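Local coordinates for Beta/alpha-amylase (Paenibacillus polymyxa, PDB 3VOC), which removes successive maltose units from the non-reducing ends of starch chains through this beta-amylase catalytic domain of a larger secreted precursor, at residues A[2-10]-A[406-415]. Numbering follows the deposited sequence.
Sequences VADDFQASV and FKQYIISKAK
F6 sets the edge of its ring against I410 and A414. Its CG lies anti to the backbone N (chi1 180°), which carries the ring in with its rim toward the helix: CZ touches CG2 of I410 at 4.0 Å, while I410 O and A414 N also lie near the ring plane. V2 CG1 sits over the ring centre, 4.0 Å above the plane, and the valine's two methyls also pack on CB of K413. Deeper in, the CB of A8 fits among F406, I410 and I411, 4.0 Å from CG1 of I411, and V10 CG2 meets CE2 of F406.

The polar contacts gather at the outer end. The amide of Q7, its chain bent at chi2, gives a nearly straight bond (163°) from NE2 to K415 O, 3.0 Å long, with the acceptor close to the amide plane. K415, bent at chi2 and chi3, still reaches out alongside D4, and its NZ donates to D4 O at 3.2 Å, in the carbonyl plane and on a lone pair; its salt bridge to OD1 of D4 is long. One water lies within hydrogen-bonding distance of A3 O and K413 O, and another accepts from K415 N beside D4 O and F6 O.

I376 and F384 also touch F6. Here the last helix packs against the first strand, beside the seam where strand 7-11 pairs with strand 383-386 to close the (beta/alpha)8 (TIM) barrel of glycoside hydrolase family 14.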
# COMPACT_ATOMS: atom_id res chain seq x y z
N VAL A 2 3.47 -11.80 -20.45
CA VAL A 2 2.68 -11.84 -19.21
C VAL A 2 2.53 -13.29 -18.75
O VAL A 2 2.72 -14.23 -19.52
CB VAL A 2 1.28 -11.17 -19.37
CG1 VAL A 2 1.42 -9.73 -19.88
CG2 VAL A 2 0.36 -12.00 -20.31
N ALA A 3 2.20 -13.48 -17.48
CA ALA A 3 1.99 -14.81 -16.95
C ALA A 3 0.80 -15.52 -17.62
O ALA A 3 -0.11 -14.88 -18.16
CB ALA A 3 1.80 -14.75 -15.46
N ASP A 4 0.81 -16.85 -17.57
CA ASP A 4 -0.24 -17.68 -18.17
C ASP A 4 -1.64 -17.37 -17.65
O ASP A 4 -2.64 -17.60 -18.34
CB ASP A 4 0.04 -19.18 -17.96
CG ASP A 4 1.07 -19.74 -18.95
OD1 ASP A 4 1.36 -19.09 -19.99
OD2 ASP A 4 1.58 -20.85 -18.68
N ASP A 5 -1.71 -16.85 -16.43
CA ASP A 5 -2.99 -16.53 -15.81
C ASP A 5 -3.29 -15.02 -15.80
O ASP A 5 -4.16 -14.56 -15.06
CB ASP A 5 -3.04 -17.13 -14.38
CG ASP A 5 -1.96 -16.55 -13.45
OD1 ASP A 5 -1.10 -15.77 -13.89
OD2 ASP A 5 -1.99 -16.87 -12.25
N PHE A 6 -2.57 -14.25 -16.61
CA PHE A 6 -2.73 -12.79 -16.61
C PHE A 6 -4.17 -12.38 -16.87
O PHE A 6 -4.82 -12.90 -17.78
CB PHE A 6 -1.85 -12.15 -17.67
CG PHE A 6 -1.97 -10.67 -17.73
CD1 PHE A 6 -1.29 -9.87 -16.81
CD2 PHE A 6 -2.79 -10.06 -18.68
CE1 PHE A 6 -1.40 -8.48 -16.86
CE2 PHE A 6 -2.92 -8.66 -18.72
CZ PHE A 6 -2.22 -7.88 -17.81
N GLN A 7 -4.68 -11.43 -16.08
CA GLN A 7 -5.95 -10.78 -16.40
C GLN A 7 -5.86 -9.28 -16.15
O GLN A 7 -5.07 -8.84 -15.31
CB GLN A 7 -7.08 -11.35 -15.54
CG GLN A 7 -7.40 -12.82 -15.76
CD GLN A 7 -7.94 -13.13 -17.15
OE1 GLN A 7 -8.46 -12.26 -17.82
NE2 GLN A 7 -7.80 -14.39 -17.56
N ALA A 8 -6.68 -8.51 -16.86
CA ALA A 8 -6.74 -7.06 -16.69
C ALA A 8 -7.95 -6.69 -15.86
O ALA A 8 -9.08 -7.07 -16.18
CB ALA A 8 -6.79 -6.36 -18.04
N SER A 9 -7.72 -5.93 -14.79
CA SER A 9 -8.77 -5.42 -13.94
C SER A 9 -8.80 -3.91 -13.95
O SER A 9 -7.90 -3.27 -14.49
CB SER A 9 -8.55 -5.92 -12.52
OG SER A 9 -8.64 -7.34 -12.52
N VAL A 10 -9.85 -3.33 -13.37
CA VAL A 10 -10.01 -1.89 -13.34
C VAL A 10 -10.50 -1.51 -11.94
O VAL A 10 -11.39 -2.18 -11.38
CB VAL A 10 -11.03 -1.42 -14.40
CG1 VAL A 10 -11.34 0.09 -14.26
CG2 VAL A 10 -10.52 -1.75 -15.85
N PHE A 406 -6.13 0.85 -23.96
CA PHE A 406 -6.08 -0.06 -22.82
C PHE A 406 -6.39 -1.48 -23.32
O PHE A 406 -5.68 -2.43 -23.00
CB PHE A 406 -7.04 0.35 -21.69
CG PHE A 406 -6.98 -0.55 -20.48
CD1 PHE A 406 -5.78 -0.73 -19.78
CD2 PHE A 406 -8.12 -1.23 -20.04
CE1 PHE A 406 -5.71 -1.57 -18.64
CE2 PHE A 406 -8.08 -2.08 -18.89
CZ PHE A 406 -6.86 -2.25 -18.20
N LYS A 407 -7.42 -1.61 -24.14
CA LYS A 407 -7.77 -2.91 -24.70
C LYS A 407 -6.67 -3.48 -25.60
O LYS A 407 -6.33 -4.66 -25.49
CB LYS A 407 -9.10 -2.83 -25.46
CG LYS A 407 -9.73 -4.19 -25.70
CD LYS A 407 -10.93 -4.10 -26.63
CE LYS A 407 -11.32 -5.47 -27.09
NZ LYS A 407 -12.51 -5.33 -27.93
N GLN A 408 -6.12 -2.66 -26.48
CA GLN A 408 -5.11 -3.14 -27.44
C GLN A 408 -3.80 -3.54 -26.79
O GLN A 408 -3.18 -4.51 -27.19
CB GLN A 408 -4.85 -2.08 -28.52
CG GLN A 408 -6.07 -1.85 -29.40
CD GLN A 408 -5.73 -1.49 -30.82
OE1 GLN A 408 -4.91 -2.15 -31.47
NE2 GLN A 408 -6.38 -0.45 -31.34
N TYR A 409 -3.37 -2.79 -25.79
CA TYR A 409 -2.07 -3.02 -25.17
C TYR A 409 -2.10 -4.00 -24.01
O TYR A 409 -1.18 -4.80 -23.83
CB TYR A 409 -1.48 -1.70 -24.70
CG TYR A 409 -0.87 -0.90 -25.83
CD1 TYR A 409 0.34 -1.28 -26.40
CD2 TYR A 409 -1.51 0.25 -26.31
CE1 TYR A 409 0.92 -0.56 -27.44
CE2 TYR A 409 -0.95 0.99 -27.37
CZ TYR A 409 0.27 0.57 -27.92
OH TYR A 409 0.84 1.29 -28.95
N ILE A 410 -3.18 -3.93 -23.24
CA ILE A 410 -3.22 -4.63 -21.95
C ILE A 410 -4.24 -5.76 -21.90
O ILE A 410 -3.87 -6.91 -21.58
CB ILE A 410 -3.46 -3.66 -20.76
CG1 ILE A 410 -2.52 -2.44 -20.83
CG2 ILE A 410 -3.34 -4.40 -19.43
CD1 ILE A 410 -1.02 -2.75 -20.88
N ILE A 411 -5.51 -5.45 -22.17
CA ILE A 411 -6.54 -6.49 -22.07
C ILE A 411 -6.24 -7.64 -23.03
O ILE A 411 -6.47 -8.80 -22.70
CB ILE A 411 -7.99 -5.97 -22.32
CG1 ILE A 411 -8.34 -4.81 -21.39
CG2 ILE A 411 -9.01 -7.11 -22.18
CD1 ILE A 411 -9.73 -4.25 -21.63
N SER A 412 -5.68 -7.30 -24.19
CA SER A 412 -5.35 -8.29 -25.24
C SER A 412 -4.32 -9.34 -24.81
O SER A 412 -4.20 -10.38 -25.47
CB SER A 412 -4.84 -7.58 -26.50
OG SER A 412 -3.63 -6.91 -26.21
N LYS A 413 -3.61 -9.08 -23.71
CA LYS A 413 -2.63 -10.04 -23.18
C LYS A 413 -3.28 -11.19 -22.41
O LYS A 413 -2.63 -12.20 -22.15
CB LYS A 413 -1.59 -9.34 -22.29
CG LYS A 413 -0.79 -8.24 -22.99
CD LYS A 413 -0.01 -8.78 -24.19
CE LYS A 413 0.94 -7.72 -24.76
NZ LYS A 413 0.19 -6.58 -25.39
N ALA A 414 -4.54 -11.01 -22.02
CA ALA A 414 -5.25 -12.00 -21.21
C ALA A 414 -5.89 -13.07 -22.07
O ALA A 414 -6.42 -12.75 -23.14
CB ALA A 414 -6.31 -11.33 -20.36
N LYS A 415 -5.86 -14.31 -21.60
CA LYS A 415 -6.66 -15.38 -22.21
C LYS A 415 -8.07 -15.27 -21.67
O LYS A 415 -8.25 -15.25 -20.44
CB LYS A 415 -6.10 -16.77 -21.89
CG LYS A 415 -5.13 -17.31 -22.92
CD LYS A 415 -3.71 -17.42 -22.37
CE LYS A 415 -3.54 -18.68 -21.51
NZ LYS A 415 -2.11 -18.93 -21.17
O HOH W 1 -1.97 -14.87 -20.79
O HOH W 2 -4.54 -15.12 -19.23